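Local coordinates for nitrate regulatory protein (Klebsiella oxytoca, PDB 4AKK), which senses nitrate and nitrite and binds the leader RNA of the nasF operon to prevent transcription termination, at residues A[73-87]-A[145-159]. Sequence-based numbering, arbitrary orientation.
Sequences LQCERGASNIWLCSG and VRDREIAAEEATGQF. With EDO (1,2-ethanediol), chain C.
Val145 meets Trp83 through both backbone and side chain: its carbonyl O accepts the indole NE1 at 2.8 Å, while its CG1 packs on Trp83 CD1. The N-H...O angle is 140°. The oxygen lies in the indole plane, yet NE1 stands above the carbonyl plane, on the face opposite Arg148 N, so one acceptor takes both the tryptophan and the Schellman turn that ends helix 138-147. The side chain of Arg148, a residue with positive phi, crosses Trp83 at about a right angle, Arg148 CG lying 3.5 Å from Trp83 NE1. The bend at chi3 (49°) lays one guanidinium face over the Gly87 carbonyl, with Gly87 O 3.3 Å from Arg148 CZ, and water 2 links Arg148 NH2 to Leu84 O. Leu84 fills the corner: CD2 reaches the carbonyls of Val145 and Ile150, while CD1 touches Ala155 CB at 3.6 Å. At Ala152 the small methyl lies against Asn81 OD1 and Cys85 SG, where the axes of helices 73-85 and 152-159 approach to 9.3 Å; their antiparallel run (172°) pairs Asn81 with Ala152 and Arg77 with Phe159. One turn on, Thr156 OG1 comes within 3.1 Å of Asn81 OD1, a weak contact, and water 1 donates to Arg77 O. Phe159 closes the interface as a knob among Leu73, Glu76, Arg77 and Ser80; Arg77 CA stands over its face, 4.1 Å from the centroid, a CH-pi contact. Glu76 and Arg77 have salt-bridge partners outside the pair, Arg142 and Glu197. This antiparallel helix pair within the NIT family region is packed mainly through apolar groups, with direct polar bonding concentrated where Trp83 ties helix 56-85 to the end of helix 138-147.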
ATOM      1  N   LEU A  73      -6.131  20.040  20.102  1.00 30.82           N
ATOM      2  CA  LEU A  73      -6.775  20.625  18.918  1.00 28.75           C
ATOM      3  C   LEU A  73      -8.157  20.008  18.693  1.00 29.08           C
ATOM      4  O   LEU A  73      -9.086  20.694  18.285  1.00 29.00           O
ATOM      5  CB  LEU A  73      -5.903  20.443  17.675  1.00 26.73           C
ATOM      6  CG  LEU A  73      -4.695  21.379  17.612  1.00 29.64           C
ATOM      7  CD1 LEU A  73      -3.694  20.880  16.588  1.00 29.49           C
ATOM      8  CD2 LEU A  73      -5.125  22.813  17.303  1.00 32.18           C
ATOM      9  N   GLN A  74      -8.282  18.713  18.970  1.00 29.95           N
ATOM     10  CA  GLN A  74      -9.580  18.033  18.915  1.00 31.88           C
ATOM     11  C   GLN A  74     -10.551  18.591  19.966  1.00 29.93           C
ATOM     12  O   GLN A  74     -11.753  18.727  19.710  1.00 31.94           O
ATOM     13  CB  GLN A  74      -9.392  16.520  19.113  1.00 30.71           C
ATOM     14  CG  GLN A  74      -8.791  15.789  17.905  1.00 32.55           C
ATOM     15  CD  GLN A  74      -8.136  14.455  18.261  1.00 37.00           C
ATOM     16  OE1 GLN A  74      -7.812  14.195  19.428  1.00 34.68           O
ATOM     17  NE2 GLN A  74      -7.914  13.609  17.247  1.00 32.28           N
ATOM     18  N   CYS A  75     -10.037  18.906  21.151  1.00 31.78           N
ATOM     19  CA  CYS A  75     -10.865  19.536  22.185  1.00 31.99           C
ATOM     20  C   CYS A  75     -11.303  20.922  21.728  1.00 30.68           C
ATOM     21  O   CYS A  75     -12.476  21.287  21.832  1.00 32.71           O
ATOM     22  CB  CYS A  75     -10.116  19.625  23.526  1.00 36.36           C
ATOM     23  SG  CYS A  75      -9.669  18.010  24.268  1.00 41.28           S
ATOM     24  N   GLU A  76     -10.357  21.696  21.209  1.00 28.84           N
ATOM     25  CA  GLU A  76     -10.691  23.026  20.707  1.00 31.34           C
ATOM     26  C   GLU A  76     -11.691  22.938  19.549  1.00 30.84           C
ATOM     27  O   GLU A  76     -12.624  23.723  19.473  1.00 31.57           O
ATOM     28  CB  GLU A  76      -9.438  23.805  20.292  1.00 29.11           C
ATOM     29  CG  GLU A  76      -9.715  25.280  20.002  1.00 36.18           C
ATOM     30  CD  GLU A  76      -8.452  26.104  19.819  1.00 34.81           C
ATOM     31  OE1 GLU A  76      -7.346  25.540  19.933  1.00 40.56           O
ATOM     32  OE2 GLU A  76      -8.563  27.318  19.555  1.00 39.22           O
ATOM     33  N   ARG A  77     -11.502  21.986  18.647  1.00 30.07           N
ATOM     34  CA  ARG A  77     -12.437  21.839  17.537  1.00 31.99           C
ATOM     35  C   ARG A  77     -13.866  21.651  18.063  1.00 29.76           C
ATOM     36  O   ARG A  77     -14.788  22.341  17.645  1.00 28.29           O
ATOM     37  CB  ARG A  77     -12.028  20.680  16.610  1.00 23.53           C
ATOM     38  CG  ARG A  77     -12.964  20.489  15.395  1.00 25.94           C
ATOM     39  CD  ARG A  77     -12.492  19.346  14.491  1.00 25.57           C
ATOM     40  NE  ARG A  77     -12.266  18.107  15.244  1.00 29.89           N
ATOM     41  CZ  ARG A  77     -11.579  17.066  14.781  1.00 29.20           C
ATOM     42  NH1 ARG A  77     -11.044  17.115  13.559  1.00 27.90           N
ATOM     43  NH2 ARG A  77     -11.412  15.975  15.538  1.00 28.96           N
ATOM     44  N   GLY A  78     -14.038  20.711  18.987  1.00 33.68           N
ATOM     45  CA  GLY A  78     -15.346  20.411  19.537  1.00 31.76           C
ATOM     46  C   GLY A  78     -15.976  21.554  20.303  1.00 35.71           C
ATOM     47  O   GLY A  78     -17.177  21.805  20.176  1.00 37.89           O
ATOM     48  N   ALA A  79     -15.177  22.257  21.099  1.00 29.74           N
ATOM     49  CA  ALA A  79     -15.684  23.431  21.808  1.00 34.63           C
ATOM     50  C   ALA A  79     -16.141  24.522  20.836  1.00 35.65           C
ATOM     51  O   ALA A  79     -17.242  25.056  20.968  1.00 35.10           O
ATOM     52  CB  ALA A  79     -14.631  23.980  22.784  1.00 35.55           C
ATOM     53  N   SER A  80     -15.293  24.850  19.860  1.00 37.17           N
ATOM     54  CA  SER A  80     -15.639  25.844  18.846  1.00 31.03           C
ATOM     55  C   SER A  80     -16.933  25.451  18.142  1.00 31.38           C
ATOM     56  O   SER A  80     -17.763  26.292  17.829  1.00 33.47           O
ATOM     57  CB  SER A  80     -14.509  25.993  17.826  1.00 31.82           C
ATOM     58  OG  SER A  80     -13.285  26.274  18.490  1.00 38.65           O
ATOM     59  N   ASN A  81     -17.108  24.161  17.910  1.00 34.52           N
ATOM     60  CA  ASN A  81     -18.295  23.682  17.211  1.00 32.64           C
ATOM     61  C   ASN A  81     -19.592  23.961  17.978  1.00 36.85           C
ATOM     62  O   ASN A  81     -20.601  24.357  17.380  1.00 37.58           O
ATOM     63  CB  ASN A  81     -18.167  22.189  16.910  1.00 33.21           C
ATOM     64  CG  ASN A  81     -18.838  21.800  15.614  1.00 49.39           C
ATOM     65  OD1 ASN A  81     -18.674  22.479  14.598  1.00 52.08           O
ATOM     66  ND2 ASN A  81     -19.596  20.701  15.636  1.00 46.10           N
ATOM     67  N   ILE A  82     -19.566  23.751  19.296  1.00 36.77           N
ATOM     68  CA  ILE A  82     -20.756  23.950  20.129  1.00 36.00           C
ATOM     69  C   ILE A  82     -21.027  25.443  20.320  1.00 32.86           C
ATOM     70  O   ILE A  82     -22.162  25.897  20.254  1.00 31.67           O
ATOM     71  CB  ILE A  82     -20.642  23.249  21.508  1.00 39.24           C
ATOM     72  CG1 ILE A  82     -20.420  21.745  21.343  1.00 36.09           C
ATOM     73  CG2 ILE A  82     -21.914  23.466  22.316  1.00 36.99           C
ATOM     74  CD1 ILE A  82     -21.643  21.010  20.807  1.00 39.24           C
ATOM     75  N   TRP A  83     -19.965  26.197  20.554  1.00 31.64           N
ATOM     76  CA  TRP A  83     -20.043  27.645  20.540  1.00 30.59           C
ATOM     77  C   TRP A  83     -20.754  28.152  19.285  1.00 36.06           C
ATOM     78  O   TRP A  83     -21.704  28.928  19.384  1.00 37.30           O
ATOM     79  CB  TRP A  83     -18.635  28.228  20.651  1.00 32.96           C
ATOM     80  CG  TRP A  83     -18.550  29.674  20.392  1.00 35.40           C
ATOM     81  CD1 TRP A  83     -18.018  30.275  19.293  1.00 36.51           C
ATOM     82  CD2 TRP A  83     -19.009  30.727  21.245  1.00 42.08           C
ATOM     83  NE1 TRP A  83     -18.116  31.637  19.405  1.00 35.43           N
ATOM     84  CE2 TRP A  83     -18.720  31.945  20.594  1.00 40.09           C
ATOM     85  CE3 TRP A  83     -19.635  30.762  22.494  1.00 36.71           C
ATOM     86  CZ2 TRP A  83     -19.035  33.189  21.152  1.00 43.46           C
ATOM     87  CZ3 TRP A  83     -19.950  32.000  23.047  1.00 46.00           C
ATOM     88  CH2 TRP A  83     -19.650  33.196  22.373  1.00 41.68           C
ATOM     89  N   LEU A  84     -20.314  27.705  18.102  1.00 32.45           N
ATOM     90  CA  LEU A  84     -20.908  28.195  16.852  1.00 34.83           C
ATOM     91  C   LEU A  84     -22.345  27.697  16.613  1.00 34.26           C
ATOM     92  O   LEU A  84     -23.228  28.491  16.296  1.00 33.99           O
ATOM     93  CB  LEU A  84     -20.002  27.893  15.646  1.00 32.71           C
ATOM     94  CG  LEU A  84     -18.633  28.593  15.624  1.00 30.62           C
ATOM     95  CD1 LEU A  84     -17.687  27.942  14.612  1.00 32.87           C
ATOM     96  CD2 LEU A  84     -18.756  30.108  15.366  1.00 33.67           C
ATOM     97  N   CYS A  85     -22.580  26.398  16.787  1.00 31.40           N
ATOM     98  CA  CYS A  85     -23.913  25.812  16.590  1.00 34.21           C
ATOM     99  C   CYS A  85     -24.955  26.302  17.601  1.00 43.86           C
ATOM    100  O   CYS A  85     -26.159  26.234  17.339  1.00 44.18           O
ATOM    101  CB  CYS A  85     -23.855  24.283  16.691  1.00 36.09           C
ATOM    102  SG  CYS A  85     -22.964  23.405  15.371  1.00 44.27           S
ATOM    103  N   SER A  86     -24.499  26.762  18.764  1.00 38.24           N
ATOM    104  CA  SER A  86     -25.409  27.296  19.782  1.00 44.88           C
ATOM    105  C   SER A  86     -25.545  28.812  19.669  1.00 42.12           C
ATOM    106  O   SER A  86     -26.109  29.464  20.548  1.00 46.16           O
ATOM    107  CB  SER A  86     -24.930  26.931  21.188  1.00 32.53           C
ATOM    108  OG  SER A  86     -23.852  27.771  21.564  1.00 33.63           O
ATOM    109  N   GLY A  87     -25.015  29.372  18.587  1.00 46.86           N
ATOM    110  CA  GLY A  87     -25.100  30.804  18.361  1.00 41.69           C
ATOM    111  C   GLY A  87     -24.457  31.646  19.445  1.00 38.89           C
ATOM    112  O   GLY A  87     -24.985  32.696  19.815  1.00 48.66           O
ATOM    113  N   VAL A 145     -13.878  32.442  15.068  1.00 28.75           N
ATOM    114  CA  VAL A 145     -14.716  31.603  15.910  1.00 32.70           C
ATOM    115  C   VAL A 145     -15.383  32.464  16.989  1.00 35.75           C
ATOM    116  O   VAL A 145     -16.609  32.411  17.168  1.00 31.70           O
ATOM    117  CB  VAL A 145     -13.933  30.423  16.545  1.00 31.41           C
ATOM    118  CG1 VAL A 145     -14.733  29.812  17.692  1.00 32.50           C
ATOM    119  CG2 VAL A 145     -13.612  29.370  15.492  1.00 33.05           C
ATOM    120  N   ARG A 146     -14.587  33.273  17.688  1.00 33.47           N
ATOM    121  CA  ARG A 146     -15.146  34.166  18.717  1.00 40.84           C
ATOM    122  C   ARG A 146     -16.221  35.090  18.158  1.00 39.37           C
ATOM    123  O   ARG A 146     -17.326  35.171  18.695  1.00 38.06           O
ATOM    124  CB  ARG A 146     -14.064  35.028  19.359  1.00 42.78           C
ATOM    125  CG  ARG A 146     -12.915  34.241  19.915  1.00 47.60           C
ATOM    126  CD  ARG A 146     -12.060  35.105  20.813  1.00 53.93           C
ATOM    127  NE  ARG A 146     -10.663  34.706  20.724  1.00 53.79           N
ATOM    128  CZ  ARG A 146      -9.750  35.376  20.034  1.00 54.30           C
ATOM    129  NH1 ARG A 146     -10.092  36.491  19.394  1.00 47.93           N
ATOM    130  NH2 ARG A 146      -8.498  34.940  19.997  1.00 53.09           N
ATOM    131  N   ASP A 147     -15.884  35.784  17.077  1.00 37.01           N
ATOM    132  CA  ASP A 147     -16.795  36.736  16.453  1.00 40.17           C
ATOM    133  C   ASP A 147     -17.921  36.013  15.727  1.00 40.34           C
ATOM    134  O   ASP A 147     -18.832  36.642  15.200  1.00 34.39           O
ATOM    135  CB  ASP A 147     -16.033  37.634  15.474  1.00 42.64           C
ATOM    136  CG  ASP A 147     -14.861  38.340  16.131  1.00 47.03           C
ATOM    137  OD1 ASP A 147     -14.833  38.374  17.375  1.00 43.28           O
ATOM    138  OD2 ASP A 147     -13.974  38.860  15.416  1.00 47.73           O
ATOM    139  N   ARG A 148     -17.851  34.685  15.704  1.00 34.21           N
ATOM    140  CA  ARG A 148     -18.840  33.887  14.993  1.00 36.07           C
ATOM    141  C   ARG A 148     -18.975  34.342  13.533  1.00 41.52           C
ATOM    142  O   ARG A 148     -20.072  34.336  12.959  1.00 39.02           O
ATOM    143  CB  ARG A 148     -20.180  33.937  15.729  1.00 34.74           C
ATOM    144  CG  ARG A 148     -20.046  33.641  17.245  1.00 43.54           C
ATOM    145  CD  ARG A 148     -21.350  33.870  18.010  1.00 41.35           C
ATOM    146  NE  ARG A 148     -22.454  33.211  17.334  1.00 51.57           N
ATOM    147  CZ  ARG A 148     -23.590  33.800  16.986  1.00 45.64           C
ATOM    148  NH1 ARG A 148     -23.812  35.074  17.287  1.00 52.05           N
ATOM    149  NH2 ARG A 148     -24.521  33.098  16.350  1.00 45.14           N
ATOM    150  N   GLU A 149     -17.848  34.731  12.937  1.00 37.71           N
ATOM    151  CA  GLU A 149     -17.811  35.142  11.532  1.00 36.16           C
ATOM    152  C   GLU A 149     -17.302  34.003  10.657  1.00 39.17           C
ATOM    153  O   GLU A 149     -16.538  34.212   9.711  1.00 40.91           O
ATOM    154  CB  GLU A 149     -16.945  36.391  11.361  1.00 34.49           C
ATOM    155  CG  GLU A 149     -17.567  37.631  12.008  1.00 45.31           C
ATOM    156  CD  GLU A 149     -16.722  38.887  11.842  1.00 52.07           C
ATOM    157  OE1 GLU A 149     -15.665  38.828  11.177  1.00 57.62           O
ATOM    158  OE2 GLU A 149     -17.121  39.937  12.391  1.00 57.98           O
ATOM    159  N   ILE A 150     -17.725  32.793  10.994  1.00 33.63           N
ATOM    160  CA  ILE A 150     -17.346  31.601  10.245  1.00 35.62           C
ATOM    161  C   ILE A 150     -18.383  30.550  10.580  1.00 36.94           C
ATOM    162  O   ILE A 150     -18.955  30.581  11.664  1.00 33.90           O
ATOM    163  CB  ILE A 150     -15.935  31.113  10.631  1.00 33.73           C
ATOM    164  CG1 ILE A 150     -15.504  29.943   9.742  1.00 35.17           C
ATOM    165  CG2 ILE A 150     -15.866  30.718  12.119  1.00 31.15           C
ATOM    166  CD1 ILE A 150     -14.041  29.518   9.959  1.00 37.06           C
ATOM    167  N   ALA A 151     -18.664  29.646   9.651  1.00 30.34           N
ATOM    168  CA  ALA A 151     -19.650  28.597   9.924  1.00 36.66           C
ATOM    169  C   ALA A 151     -19.005  27.421  10.660  1.00 37.71           C
ATOM    170  O   ALA A 151     -17.803  27.193  10.544  1.00 36.60           O
ATOM    171  CB  ALA A 151     -20.301  28.124   8.640  1.00 31.46           C
ATOM    172  N   ALA A 152     -19.806  26.670  11.406  1.00 38.49           N
ATOM    173  CA  ALA A 152     -19.288  25.525  12.158  1.00 40.36           C
ATOM    174  C   ALA A 152     -18.548  24.516  11.270  1.00 38.69           C
ATOM    175  O   ALA A 152     -17.468  24.053  11.642  1.00 36.63           O
ATOM    176  CB  ALA A 152     -20.398  24.844  12.955  1.00 30.86           C
ATOM    177  N   GLU A 153     -19.110  24.190  10.103  1.00 36.10           N
ATOM    178  CA  GLU A 153     -18.440  23.282   9.158  1.00 38.49           C
ATOM    179  C   GLU A 153     -17.097  23.823   8.686  1.00 38.85           C
ATOM    180  O   GLU A 153     -16.155  23.054   8.514  1.00 39.97           O
ATOM    181  CB  GLU A 153     -19.293  23.008   7.911  1.00 48.10           C
ATOM    182  CG  GLU A 153     -20.756  22.820   8.183  1.00 58.13           C
ATOM    183  CD  GLU A 153     -21.529  24.113   8.074  1.00 55.87           C
ATOM    184  OE1 GLU A 153     -21.846  24.502   6.924  1.00 58.44           O
ATOM    185  OE2 GLU A 153     -21.808  24.733   9.132  1.00 48.19           O
ATOM    186  N   GLU A 154     -17.024  25.132   8.442  1.00 34.93           N
ATOM    187  CA  GLU A 154     -15.777  25.770   8.002  1.00 38.98           C
ATOM    188  C   GLU A 154     -14.704  25.747   9.107  1.00 34.93           C
ATOM    189  O   GLU A 154     -13.549  25.398   8.857  1.00 35.55           O
ATOM    190  CB  GLU A 154     -16.024  27.214   7.514  1.00 32.46           C
ATOM    191  CG  GLU A 154     -17.075  27.342   6.408  1.00 36.78           C
ATOM    192  CD  GLU A 154     -17.380  28.801   6.023  1.00 43.89           C
ATOM    193  OE1 GLU A 154     -17.320  29.685   6.909  1.00 39.06           O
ATOM    194  OE2 GLU A 154     -17.690  29.064   4.835  1.00 38.60           O
ATOM    195  N   ALA A 155     -15.095  26.114  10.325  1.00 31.42           N
ATOM    196  CA  ALA A 155     -14.194  26.056  11.477  1.00 33.17           C
ATOM    197  C   ALA A 155     -13.734  24.614  11.747  1.00 28.43           C
ATOM    198  O   ALA A 155     -12.565  24.360  12.021  1.00 32.30           O
ATOM    199  CB  ALA A 155     -14.871  26.639  12.706  1.00 33.65           C
ATOM    200  N   THR A 156     -14.674  23.685  11.652  1.00 27.37           N
ATOM    201  CA  THR A 156     -14.409  22.266  11.788  1.00 30.60           C
ATOM    202  C   THR A 156     -13.380  21.771  10.774  1.00 31.89           C
ATOM    203  O   THR A 156     -12.451  21.045  11.135  1.00 33.57           O
ATOM    204  CB  THR A 156     -15.717  21.458  11.634  1.00 30.99           C
ATOM    205  OG1 THR A 156     -16.322  21.313  12.918  1.00 42.70           O
ATOM    206  CG2 THR A 156     -15.438  20.065  11.051  1.00 40.90           C
ATOM    207  N   GLY A 157     -13.558  22.161   9.514  1.00 32.26           N
ATOM    208  CA  GLY A 157     -12.645  21.791   8.444  1.00 27.34           C
ATOM    209  C   GLY A 157     -11.233  22.323   8.630  1.00 27.61           C
ATOM    210  O   GLY A 157     -10.271  21.630   8.350  1.00 32.91           O
ATOM    211  N   GLN A 158     -11.104  23.557   9.097  1.00 30.56           N
ATOM    212  CA  GLN A 158      -9.781  24.150   9.285  1.00 35.12           C
ATOM    213  C   GLN A 158      -9.012  23.521  10.457  1.00 32.01           C
ATOM    214  O   GLN A 158      -7.809  23.284  10.353  1.00 32.79           O
ATOM    215  CB  GLN A 158      -9.879  25.673   9.428  1.00 31.10           C
ATOM    216  CG  GLN A 158     -10.482  26.350   8.199  1.00 34.67           C
ATOM    217  CD  GLN A 158     -10.419  27.866   8.266  1.00 50.72           C
ATOM    218  OE1 GLN A 158      -9.646  28.390   9.217  1.00 46.90           O
ATOM    219  NE2 GLN A 158     -11.058  28.559   7.471  1.00 40.45           N
ATOM    220  N   PHE A 159      -9.699  23.244  11.561  1.00 29.36           N
ATOM    221  CA  PHE A 159      -9.088  22.470  12.639  1.00 29.38           C
ATOM    222  C   PHE A 159      -8.661  21.098  12.114  1.00 31.87           C
ATOM    223  O   PHE A 159      -7.544  20.645  12.363  1.00 30.06           O
ATOM    224  CB  PHE A 159     -10.046  22.298  13.820  1.00 31.36           C
ATOM    225  CG  PHE A 159     -10.139  23.503  14.709  1.00 30.46           C
ATOM    226  CD1 PHE A 159      -9.050  23.908  15.463  1.00 34.37           C
ATOM    227  CD2 PHE A 159     -11.306  24.236  14.782  1.00 31.51           C
ATOM    228  CE1 PHE A 159      -9.127  25.025  16.275  1.00 33.05           C
ATOM    229  CE2 PHE A 159     -11.389  25.356  15.588  1.00 31.52           C
ATOM    230  CZ  PHE A 159     -10.301  25.751  16.333  1.00 31.94           C
TER
HETATM  231  C1  EDO C1392     -15.060  17.341  16.689  1.00 32.01           C
HETATM  232  O1  EDO C1392     -14.174  17.997  17.594  1.00 49.23           O
HETATM  233  C2  EDO C1392     -16.478  17.293  17.248  1.00 34.80           C
HETATM  234  O2  EDO C1392     -17.116  18.572  17.370  1.00 24.04           O
HETATM  235  O   HOH W   1     -14.960  23.686  14.853  1.00 42.55           O
HETATM  236  O   HOH W   2     -22.760  30.830  15.192  1.00 36.92           O